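Long-range contact in 3-oxo-glucose-6-phosphate:glutamate aminotransferase (Bacillus subtilis subsp. subtilis, PDB 4K2M), which catalyses the reversible, pyridoxal phosphate-dependent transamination between glutamate and 3-dehydro-glucose 6-phosphate that yields kanosamine 6-phosphate: residues M3-G11 and E31-N40. Residues are numbered along the deposited sequence; the frame is centred on the assembly and turned at random.
Sequences MQKQVKISG and ELVIEDSIVN. With EDO (1,2-ethanediol), chain H.
Strands 7-9 and 32-34 pair in parallel as the two strands of a small beta-alpha-beta unit in the N-terminal domain of NtdA, Val7 lying beside Leu32, Lys8 beside Val33 and Ile9 beside Ile34. Four main-chain hydrogen bonds zip them together: Val7 N gives to Glu31 O (2.7 Å), Val7 O accepts from Val33 N, Ile9 N gives to Val33 O, and Glu35 N, one residue beyond its strand, gives to Ile9 O. Val7, Ile9, Leu32 and Ile34 share one face of this two-stranded sheet. There CD2 of Leu32 lies against CB of Val7 at 3.7 Å, the two side chains running alongside each other, while Ile9 CD1 sits 4.2 Å from both Leu32 CB and Ile34 CG1. The crossover helix 13-24 packs on this apolar face, with Leu19 touching Ile9 and Leu23 touching Leu32. Lys8 and Val33 occupy the other face, where the folded lysine chain carries CE past Val33 CB at 4.1 Å. Beyond the strands, Glu35 stretches out in an extended chain and brings OE1 to 3.3 Å from Ser10 CB, whereas the serine hydroxyl turns to Glu15 and the backbone of Lys12. Asn40 closes this end: its ND2 bonds to Glu35 O, which lies in the plane of the Asn40 side-chain amide, with an N-H...O angle of 170°, and makes a weak, bent bond to Ile9 O, while OD1 is hydrogen-bonded to OG of Ser313, near the start of helix 312-329. At the opposite end Gln4 lays CG 3.6 Å from Glu31 CB, and a bend at chi2 (64°) turns NE2 back to hydrogen-bond to Lys5 O; an ethanediol, presumably picked up from the crystallisation solution, bonds through O1 to Glu31 OE1 and weakly through O2 to Gln4 OE1.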
ATOM      1  N   MET A   3      30.002 -32.881  27.813  1.00 49.20           N
ATOM      2  CA  MET A   3      28.806 -32.710  27.006  1.00 36.10           C
ATOM      3  C   MET A   3      28.819 -31.349  26.314  1.00 35.49           C
ATOM      4  O   MET A   3      28.746 -30.302  26.966  1.00 39.38           O
ATOM      5  CB  MET A   3      27.562 -32.844  27.884  1.00 43.10           C
ATOM      6  CG  MET A   3      26.462 -33.691  27.270  1.00 47.54           C
ATOM      7  SD  MET A   3      24.986 -33.734  28.312  1.00 52.36           S
ATOM      8  CE  MET A   3      23.750 -34.261  27.118  1.00 39.48           C
ATOM      9  N   GLN A   4      28.920 -31.365  24.991  1.00 31.28           N
ATOM     10  CA  GLN A   4      28.941 -30.130  24.219  1.00 34.04           C
ATOM     11  C   GLN A   4      27.548 -29.502  24.190  1.00 24.67           C
ATOM     12  O   GLN A   4      26.591 -30.148  23.773  1.00 30.09           O
ATOM     13  CB  GLN A   4      29.396 -30.426  22.784  1.00 27.09           C
ATOM     14  CG  GLN A   4      29.301 -29.233  21.844  1.00 25.02           C
ATOM     15  CD  GLN A   4      30.225 -28.103  22.244  1.00 32.56           C
ATOM     16  OE1 GLN A   4      31.390 -28.328  22.566  1.00 37.65           O
ATOM     17  NE2 GLN A   4      29.704 -26.876  22.240  1.00 26.11           N
ATOM     18  N   LYS A   5      27.430 -28.249  24.629  1.00 27.48           N
ATOM     19  CA  LYS A   5      26.176 -27.529  24.432  1.00 24.26           C
ATOM     20  C   LYS A   5      25.999 -27.214  22.960  1.00 33.27           C
ATOM     21  O   LYS A   5      26.953 -26.797  22.286  1.00 31.07           O
ATOM     22  CB  LYS A   5      26.148 -26.231  25.228  1.00 33.83           C
ATOM     23  CG  LYS A   5      26.039 -26.425  26.721  1.00 37.72           C
ATOM     24  CD  LYS A   5      25.904 -25.071  27.401  1.00 47.74           C
ATOM     25  CE  LYS A   5      25.942 -25.200  28.912  1.00 61.77           C
ATOM     26  NZ  LYS A   5      26.184 -23.886  29.570  1.00 67.24           N
ATOM     27  N   GLN A   6      24.782 -27.414  22.461  1.00 25.06           N
ATOM     28  CA  GLN A   6      24.459 -27.074  21.081  1.00 25.64           C
ATOM     29  C   GLN A   6      24.257 -25.569  20.969  1.00 18.94           C
ATOM     30  O   GLN A   6      23.826 -24.920  21.925  1.00 25.03           O
ATOM     31  CB  GLN A   6      23.207 -27.827  20.623  1.00 24.21           C
ATOM     32  CG  GLN A   6      23.388 -29.353  20.659  1.00 33.27           C
ATOM     33  CD  GLN A   6      22.082 -30.117  20.465  1.00 45.60           C
ATOM     34  OE1 GLN A   6      21.036 -29.523  20.198  1.00 44.33           O
ATOM     35  NE2 GLN A   6      22.139 -31.439  20.605  1.00 36.92           N
ATOM     36  N   VAL A   7      24.600 -25.020  19.808  1.00 19.89           N
ATOM     37  CA  VAL A   7      24.339 -23.620  19.524  1.00 23.71           C
ATOM     38  C   VAL A   7      23.211 -23.597  18.516  1.00 23.62           C
ATOM     39  O   VAL A   7      23.427 -23.849  17.335  1.00 22.97           O
ATOM     40  CB  VAL A   7      25.586 -22.929  18.945  1.00 22.55           C
ATOM     41  CG1 VAL A   7      25.308 -21.446  18.661  1.00 20.32           C
ATOM     42  CG2 VAL A   7      26.757 -23.077  19.905  1.00 23.08           C
ATOM     43  N   LYS A   8      21.994 -23.333  18.987  1.00 18.76           N
ATOM     44  CA  LYS A   8      20.839 -23.314  18.098  1.00 18.88           C
ATOM     45  C   LYS A   8      20.884 -22.024  17.299  1.00 21.37           C
ATOM     46  O   LYS A   8      20.825 -20.932  17.882  1.00 27.70           O
ATOM     47  CB  LYS A   8      19.539 -23.358  18.900  1.00 26.04           C
ATOM     48  CG  LYS A   8      19.354 -24.622  19.730  1.00 34.86           C
ATOM     49  CD  LYS A   8      18.994 -25.791  18.833  1.00 35.91           C
ATOM     50  CE  LYS A   8      19.772 -27.040  19.209  1.00 44.36           C
ATOM     51  NZ  LYS A   8      19.406 -27.619  20.544  1.00 37.41           N
ATOM     52  N   ILE A   9      20.988 -22.135  15.979  1.00 19.76           N
ATOM     53  CA  ILE A   9      20.941 -20.942  15.139  1.00 19.20           C
ATOM     54  C   ILE A   9      19.509 -20.680  14.695  1.00 19.48           C
ATOM     55  O   ILE A   9      19.016 -21.307  13.756  1.00 19.42           O
ATOM     56  CB  ILE A   9      21.866 -21.054  13.926  1.00 24.11           C
ATOM     57  CG1 ILE A   9      23.306 -21.272  14.390  1.00 22.17           C
ATOM     58  CG2 ILE A   9      21.774 -19.804  13.066  1.00 19.80           C
ATOM     59  CD1 ILE A   9      24.255 -21.671  13.275  1.00 25.56           C
ATOM     60  N   SER A  10      18.845 -19.754  15.388  1.00 18.46           N
ATOM     61  CA  SER A  10      17.478 -19.364  15.052  1.00 20.69           C
ATOM     62  C   SER A  10      17.497 -18.073  14.255  1.00 27.00           C
ATOM     63  O   SER A  10      16.506 -17.714  13.604  1.00 21.56           O
ATOM     64  CB  SER A  10      16.683 -19.124  16.319  1.00 23.13           C
ATOM     65  OG  SER A  10      17.324 -18.133  17.093  1.00 18.44           O
ATOM     66  N   GLY A  11      18.618 -17.358  14.336  1.00 20.55           N
ATOM     67  CA  GLY A  11      18.750 -16.052  13.713  1.00 21.03           C
ATOM     68  C   GLY A  11      18.234 -14.932  14.601  1.00 18.19           C
ATOM     69  O   GLY A  11      18.281 -13.757  14.209  1.00 17.97           O
ATOM     70  N   GLU A  31      28.205 -28.734  16.511  1.00 15.03           N
ATOM     71  CA  GLU A  31      27.485 -28.144  17.630  1.00 18.94           C
ATOM     72  C   GLU A  31      26.646 -26.959  17.157  1.00 19.30           C
ATOM     73  O   GLU A  31      25.722 -26.524  17.861  1.00 20.41           O
ATOM     74  CB  GLU A  31      28.448 -27.710  18.739  1.00 25.27           C
ATOM     75  CG  GLU A  31      29.326 -26.503  18.399  1.00 21.69           C
ATOM     76  CD  GLU A  31      30.488 -26.831  17.462  1.00 29.78           C
ATOM     77  OE1 GLU A  31      30.808 -28.030  17.266  1.00 25.71           O
ATOM     78  OE2 GLU A  31      31.089 -25.874  16.922  1.00 26.27           O
ATOM     79  N   LEU A  32      26.966 -26.455  15.966  1.00 18.87           N
ATOM     80  CA  LEU A  32      26.216 -25.358  15.360  1.00 19.27           C
ATOM     81  C   LEU A  32      25.037 -25.940  14.597  1.00 21.00           C
ATOM     82  O   LEU A  32      25.213 -26.505  13.518  1.00 23.02           O
ATOM     83  CB  LEU A  32      27.102 -24.572  14.388  1.00 24.93           C
ATOM     84  CG  LEU A  32      28.318 -23.871  14.990  1.00 27.84           C
ATOM     85  CD1 LEU A  32      29.111 -23.118  13.920  1.00 30.27           C
ATOM     86  CD2 LEU A  32      27.884 -22.924  16.097  1.00 26.23           C
ATOM     87  N   VAL A  33      23.838 -25.791  15.154  1.00 18.65           N
ATOM     88  CA  VAL A  33      22.648 -26.427  14.585  1.00 19.68           C
ATOM     89  C   VAL A  33      21.776 -25.375  13.910  1.00 21.00           C
ATOM     90  O   VAL A  33      21.242 -24.506  14.581  1.00 22.24           O
ATOM     91  CB  VAL A  33      21.833 -27.144  15.673  1.00 24.88           C
ATOM     92  CG1 VAL A  33      20.577 -27.778  15.076  1.00 28.77           C
ATOM     93  CG2 VAL A  33      22.680 -28.198  16.360  1.00 23.92           C
ATOM     94  N   ILE A  34      21.652 -25.453  12.586  1.00 19.99           N
ATOM     95  CA  ILE A  34      20.825 -24.498  11.847  1.00 21.36           C
ATOM     96  C   ILE A  34      19.357 -24.890  11.950  1.00 25.47           C
ATOM     97  O   ILE A  34      18.963 -25.947  11.460  1.00 24.47           O
ATOM     98  CB  ILE A  34      21.201 -24.470  10.359  1.00 20.18           C
ATOM     99  CG1 ILE A  34      22.675 -24.090  10.184  1.00 25.40           C
ATOM    100  CG2 ILE A  34      20.317 -23.478   9.620  1.00 27.85           C
ATOM    101  CD1 ILE A  34      23.169 -24.120   8.725  1.00 31.86           C
ATOM    102  N   GLU A  35      18.537 -24.051  12.575  1.00 21.84           N
ATOM    103  CA  GLU A  35      17.114 -24.356  12.635  1.00 28.74           C
ATOM    104  C   GLU A  35      16.510 -24.351  11.238  1.00 28.20           C
ATOM    105  O   GLU A  35      16.851 -23.508  10.390  1.00 25.40           O
ATOM    106  CB  GLU A  35      16.377 -23.391  13.561  1.00 24.47           C
ATOM    107  CG  GLU A  35      16.870 -23.480  15.005  1.00 31.69           C
ATOM    108  CD  GLU A  35      16.061 -22.625  15.959  1.00 49.51           C
ATOM    109  OE1 GLU A  35      15.152 -21.898  15.489  1.00 44.75           O
ATOM    110  OE2 GLU A  35      16.340 -22.683  17.178  1.00 40.45           O
ATOM    111  N   ASP A  36      15.626 -25.312  10.993  1.00 29.24           N
ATOM    112  CA  ASP A  36      15.032 -25.473   9.677  1.00 32.19           C
ATOM    113  C   ASP A  36      13.979 -24.399   9.461  1.00 39.88           C
ATOM    114  O   ASP A  36      12.779 -24.657   9.570  1.00 36.61           O
ATOM    115  CB  ASP A  36      14.425 -26.871   9.514  1.00 39.79           C
ATOM    116  CG  ASP A  36      13.967 -27.143   8.091  1.00 55.32           C
ATOM    117  OD1 ASP A  36      14.353 -26.366   7.192  1.00 47.23           O
ATOM    118  OD2 ASP A  36      13.233 -28.133   7.872  1.00 45.60           O
ATOM    119  N   SER A  37      14.441 -23.186   9.165  1.00 25.49           N
ATOM    120  CA  SER A  37      13.555 -22.072   8.860  1.00 24.03           C
ATOM    121  C   SER A  37      14.036 -21.376   7.586  1.00 23.48           C
ATOM    122  O   SER A  37      15.226 -21.356   7.282  1.00 21.87           O
ATOM    123  CB  SER A  37      13.508 -21.083  10.025  1.00 28.87           C
ATOM    124  OG  SER A  37      12.700 -19.960   9.697  1.00 37.13           O
ATOM    125  N   ILE A  38      13.102 -20.798   6.842  1.00 19.85           N
ATOM    126  CA  ILE A  38      13.438 -20.040   5.651  1.00 21.07           C
ATOM    127  C   ILE A  38      14.465 -18.941   5.963  1.00 12.41           C
ATOM    128  O   ILE A  38      15.316 -18.633   5.122  1.00 14.30           O
ATOM    129  CB  ILE A  38      12.146 -19.422   5.069  1.00 23.98           C
ATOM    130  CG1 ILE A  38      12.422 -18.580   3.834  1.00 28.78           C
ATOM    131  CG2 ILE A  38      11.462 -18.577   6.120  1.00 27.78           C
ATOM    132  CD1 ILE A  38      11.135 -18.037   3.220  1.00 35.57           C
ATOM    133  N   VAL A  39      14.390 -18.369   7.163  1.00 17.30           N
ATOM    134  CA  VAL A  39      15.233 -17.219   7.517  1.00 20.13           C
ATOM    135  C   VAL A  39      16.704 -17.589   7.569  1.00 20.64           C
ATOM    136  O   VAL A  39      17.569 -16.711   7.531  1.00 16.55           O
ATOM    137  CB  VAL A  39      14.829 -16.539   8.849  1.00 21.18           C
ATOM    138  CG1 VAL A  39      13.421 -15.994   8.761  1.00 16.96           C
ATOM    139  CG2 VAL A  39      14.974 -17.498  10.054  1.00 17.66           C
ATOM    140  N   ASN A  40      16.975 -18.893   7.655  1.00 19.50           N
ATOM    141  CA  ASN A  40      18.339 -19.392   7.781  1.00 17.83           C
ATOM    142  C   ASN A  40      18.895 -19.926   6.470  1.00 21.07           C
ATOM    143  O   ASN A  40      19.996 -20.483   6.432  1.00 19.40           O
ATOM    144  CB  ASN A  40      18.396 -20.506   8.830  1.00 16.47           C
ATOM    145  CG  ASN A  40      18.306 -19.997  10.254  1.00 20.68           C
ATOM    146  OD1 ASN A  40      18.624 -18.839  10.550  1.00 20.54           O
ATOM    147  ND2 ASN A  40      17.889 -20.877  11.161  1.00 25.45           N
TER
HETATM  148  C1  EDO H 506      32.759 -30.229  18.714  1.00 34.66           C
HETATM  149  O1  EDO H 506      31.449 -29.745  19.013  1.00 30.25           O
HETATM  150  C2  EDO H 506      33.555 -30.366  20.009  1.00 34.98           C
HETATM  151  O2  EDO H 506      32.726 -30.951  21.013  1.00 34.71           O